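Local coordinates for protein acetyltransferase, GNAT family (Bacillus anthracis str. Sterne, PDB 3FBU) that probably transfers an acetyl group from acetyl-coenzyme A to an acceptor amine, as other GNAT-family acetyltransferases do, at residues Glu19-Tyr24 / Arg45-Lys50. Residues are numbered along the deposited sequence; the frame is centred on the assembly and turned at random.
Sequences EAVHEY and RNFVNK
With CG1 anti to the backbone nitrogen (chi1 170°), Val21 spreads its two methyls toward different residues of the facing helix, while the same near-trans setting in Phe47 (chi1 170°) carries the phenyl ring out to meet one of them. CG1 of Val21 approaches the ring at CE2 of Phe47, 4.4 Å away, on an oblique line. The other methyl, CG2, meets a methyl of Val48, the CG2-CG2 distance from Val21 to Val48 being 4.5 Å. The result is a compact case of one branched side chain serving two neighbouring positions of a facing helix. Between segments 19-24 and 45-50 the contact is wholly apolar, and no hydrogen bond spans them. It is thin, burying about 85 Å² in all, and its separations are those of loose van der Waals packing; Val21 and Val48 are nevertheless buried, and their CA atoms are the nearest CA pair across the two segments, 8.4 Å apart. Glu19 OE2 and Arg45 NH1 are 7.0 Å apart, too far for a salt bridge, so any attraction between them is probably modest. Within helix 18-25, Val21 O lies 3.4 Å above the plane of the Tyr24 ring, over its centre. The backbone N of Tyr24 donates to that same O at 3.0 Å, giving a tight i to i+3 turn. A hydrogen bond between His22 ND1 and Thr44 OG1 also joins helix 18-25 to helix 41-50. In the GNAT fold these two helices link strand 8-10 to strand 58-63; Ala20, Val21 and Tyr24 touch Leu69 of strand 68-79, and His72 of the same strand both bonds Tyr24 OH and meets the Phe47 ring, tying the pair of helices to the central sheet.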
ATOM      1  N   GLU A  19     -15.753 -14.753 -15.632  1.00 20.80           N
ATOM      2  CA  GLU A  19     -16.435 -13.591 -15.039  1.00 21.62           C
ATOM      3  C   GLU A  19     -15.779 -13.118 -13.742  1.00 19.69           C
ATOM      4  O   GLU A  19     -15.611 -11.918 -13.547  1.00 20.84           O
ATOM      5  CB  GLU A  19     -17.943 -13.848 -14.857  1.00 22.64           C
ATOM      6  CG  GLU A  19     -18.730 -13.665 -16.173  1.00 26.40           C
ATOM      7  CD  GLU A  19     -20.246 -13.680 -16.014  1.00 27.50           C
ATOM      8  OE1 GLU A  19     -20.740 -13.732 -14.865  1.00 36.95           O
ATOM      9  OE2 GLU A  19     -20.948 -13.652 -17.058  1.00 34.48           O
ATOM     10  N   ALA A  20     -15.391 -14.055 -12.890  1.00 18.92           N
ATOM     11  CA  ALA A  20     -14.691 -13.744 -11.629  1.00 19.85           C
ATOM     12  C   ALA A  20     -13.293 -13.175 -11.915  1.00 18.88           C
ATOM     13  O   ALA A  20     -12.805 -12.279 -11.210  1.00 19.26           O
ATOM     14  CB  ALA A  20     -14.594 -15.007 -10.766  1.00 20.06           C
ATOM     15  N   VAL A  21     -12.641 -13.689 -12.944  1.00 18.81           N
ATOM     16  CA  VAL A  21     -11.344 -13.125 -13.338  1.00 18.89           C
ATOM     17  C   VAL A  21     -11.517 -11.700 -13.861  1.00 19.13           C
ATOM     18  O   VAL A  21     -10.747 -10.796 -13.500  1.00 19.20           O
ATOM     19  CB  VAL A  21     -10.649 -14.019 -14.371  1.00 18.71           C
ATOM     20  CG1 VAL A  21      -9.378 -13.322 -14.988  1.00 16.24           C
ATOM     21  CG2 VAL A  21     -10.280 -15.333 -13.712  1.00 16.57           C
ATOM     22  N   HIS A  22     -12.553 -11.492 -14.670  1.00 20.08           N
ATOM     23  CA  HIS A  22     -12.799 -10.185 -15.261  1.00 20.35           C
ATOM     24  C   HIS A  22     -12.993  -9.069 -14.216  1.00 20.73           C
ATOM     25  O   HIS A  22     -12.656  -7.896 -14.438  1.00 21.16           O
ATOM     26  CB  HIS A  22     -13.954 -10.255 -16.252  1.00 20.82           C
ATOM     27  CG  HIS A  22     -14.051  -9.044 -17.113  1.00 20.86           C
ATOM     28  ND1 HIS A  22     -13.116  -8.760 -18.082  1.00 20.67           N
ATOM     29  CD2 HIS A  22     -14.939  -8.020 -17.123  1.00 21.53           C
ATOM     30  CE1 HIS A  22     -13.434  -7.616 -18.663  1.00 22.24           C
ATOM     31  NE2 HIS A  22     -14.537  -7.147 -18.104  1.00 21.23           N
ATOM     32  N   GLU A  23     -13.488  -9.431 -13.048  1.00 22.07           N
ATOM     33  CA  GLU A  23     -13.697  -8.469 -11.980  1.00 22.17           C
ATOM     34  C   GLU A  23     -12.404  -7.688 -11.670  1.00 21.35           C
ATOM     35  O   GLU A  23     -12.445  -6.504 -11.321  1.00 21.61           O
ATOM     36  CB  GLU A  23     -14.229  -9.209 -10.741  1.00 22.38           C
ATOM     37  CG  GLU A  23     -14.562  -8.318  -9.563  1.00 25.56           C
ATOM     38  CD  GLU A  23     -15.131  -9.119  -8.387  1.00 26.58           C
ATOM     39  OE1 GLU A  23     -15.217 -10.367  -8.506  1.00 33.59           O
ATOM     40  OE2 GLU A  23     -15.495  -8.500  -7.366  1.00 31.80           O
ATOM     41  N   TYR A  24     -11.249  -8.346 -11.801  1.00 20.62           N
ATOM     42  CA  TYR A  24      -9.961  -7.678 -11.562  1.00 19.94           C
ATOM     43  C   TYR A  24      -9.145  -7.380 -12.828  1.00 19.80           C
ATOM     44  O   TYR A  24      -8.418  -6.405 -12.854  1.00 19.95           O
ATOM     45  CB  TYR A  24      -9.123  -8.421 -10.508  1.00 19.15           C
ATOM     46  CG  TYR A  24      -8.744  -9.863 -10.795  1.00 19.49           C
ATOM     47  CD1 TYR A  24      -7.572 -10.176 -11.490  1.00 17.86           C
ATOM     48  CD2 TYR A  24      -9.510 -10.922 -10.284  1.00 18.10           C
ATOM     49  CE1 TYR A  24      -7.213 -11.518 -11.754  1.00 18.69           C
ATOM     50  CE2 TYR A  24      -9.150 -12.260 -10.515  1.00 18.65           C
ATOM     51  CZ  TYR A  24      -8.005 -12.560 -11.238  1.00 18.20           C
ATOM     52  OH  TYR A  24      -7.667 -13.889 -11.452  1.00 18.48           O
ATOM     53  N   ARG A  45     -12.041 -13.639 -21.614  1.00 19.53           N
ATOM     54  CA  ARG A  45     -12.463 -14.942 -22.148  1.00 20.28           C
ATOM     55  C   ARG A  45     -11.336 -15.657 -22.916  1.00 19.76           C
ATOM     56  O   ARG A  45     -11.109 -16.880 -22.765  1.00 18.61           O
ATOM     57  CB  ARG A  45     -13.718 -14.772 -23.022  1.00 21.41           C
ATOM     58  CG  ARG A  45     -15.016 -14.479 -22.233  1.00 21.23           C
ATOM     59  CD  ARG A  45     -16.252 -14.494 -23.163  1.00 26.15           C
ATOM     60  NE  ARG A  45     -16.208 -13.390 -24.118  1.00 28.83           N
ATOM     61  CZ  ARG A  45     -16.939 -12.265 -24.065  1.00 33.56           C
ATOM     62  NH1 ARG A  45     -17.845 -12.040 -23.098  1.00 34.57           N
ATOM     63  NH2 ARG A  45     -16.781 -11.348 -25.023  1.00 34.06           N
ATOM     64  N   ASN A  46     -10.626 -14.889 -23.738  1.00 19.73           N
ATOM     65  CA  ASN A  46      -9.495 -15.429 -24.495  1.00 20.13           C
ATOM     66  C   ASN A  46      -8.402 -15.947 -23.544  1.00 19.40           C
ATOM     67  O   ASN A  46      -7.859 -17.028 -23.730  1.00 19.72           O
ATOM     68  CB  ASN A  46      -8.888 -14.341 -25.400  1.00 20.71           C
ATOM     69  CG  ASN A  46      -9.755 -13.991 -26.617  1.00 22.11           C
ATOM     70  OD1 ASN A  46     -10.639 -14.748 -27.031  1.00 24.30           O
ATOM     71  ND2 ASN A  46      -9.464 -12.828 -27.215  1.00 22.26           N
ATOM     72  N   PHE A  47      -8.091 -15.153 -22.535  1.00 19.82           N
ATOM     73  CA  PHE A  47      -7.076 -15.504 -21.529  1.00 20.18           C
ATOM     74  C   PHE A  47      -7.432 -16.818 -20.826  1.00 19.54           C
ATOM     75  O   PHE A  47      -6.615 -17.739 -20.750  1.00 19.65           O
ATOM     76  CB  PHE A  47      -6.944 -14.355 -20.536  1.00 20.16           C
ATOM     77  CG  PHE A  47      -6.112 -14.675 -19.331  1.00 19.92           C
ATOM     78  CD1 PHE A  47      -4.742 -14.791 -19.427  1.00 20.81           C
ATOM     79  CD2 PHE A  47      -6.702 -14.832 -18.090  1.00 21.74           C
ATOM     80  CE1 PHE A  47      -3.968 -15.074 -18.279  1.00 22.51           C
ATOM     81  CE2 PHE A  47      -5.943 -15.122 -16.977  1.00 21.90           C
ATOM     82  CZ  PHE A  47      -4.569 -15.236 -17.077  1.00 21.84           C
ATOM     83  N   VAL A  48      -8.664 -16.923 -20.336  1.00 19.64           N
ATOM     84  CA  VAL A  48      -9.090 -18.142 -19.630  1.00 20.05           C
ATOM     85  C   VAL A  48      -9.051 -19.346 -20.543  1.00 20.56           C
ATOM     86  O   VAL A  48      -8.525 -20.405 -20.181  1.00 20.97           O
ATOM     87  CB  VAL A  48     -10.504 -17.971 -18.981  1.00 19.42           C
ATOM     88  CG1 VAL A  48     -10.971 -19.295 -18.372  1.00 19.04           C
ATOM     89  CG2 VAL A  48     -10.452 -16.823 -17.928  1.00 18.68           C
ATOM     90  N   ASN A  49      -9.585 -19.185 -21.759  1.00 22.28           N
ATOM     91  CA  ASN A  49      -9.584 -20.264 -22.727  1.00 23.11           C
ATOM     92  C   ASN A  49      -8.177 -20.733 -23.033  1.00 23.66           C
ATOM     93  O   ASN A  49      -7.914 -21.930 -23.086  1.00 24.90           O
ATOM     94  CB  ASN A  49     -10.213 -19.803 -24.040  1.00 23.29           C
ATOM     95  CG  ASN A  49     -10.052 -20.837 -25.131  1.00 25.53           C
ATOM     96  OD1 ASN A  49     -10.692 -21.901 -25.073  1.00 30.64           O
ATOM     97  ND2 ASN A  49      -9.171 -20.553 -26.121  1.00 27.97           N
ATOM     98  N   LYS A  50      -7.274 -19.785 -23.256  1.00 24.77           N
ATOM     99  CA  LYS A  50      -5.894 -20.118 -23.614  1.00 25.45           C
ATOM    100  C   LYS A  50      -5.181 -20.910 -22.508  1.00 25.66           C
ATOM    101  O   LYS A  50      -4.299 -21.735 -22.794  1.00 26.54           O
ATOM    102  CB  LYS A  50      -5.128 -18.839 -23.903  1.00 25.92           C
ATOM    103  CG  LYS A  50      -3.660 -19.027 -24.191  1.00 26.26           C
ATOM    104  CD  LYS A  50      -3.026 -17.697 -24.462  1.00 28.37           C
ATOM    105  CE  LYS A  50      -1.543 -17.864 -24.706  1.00 31.54           C
ATOM    106  NZ  LYS A  50      -0.962 -16.515 -24.893  1.00 35.13           N
TER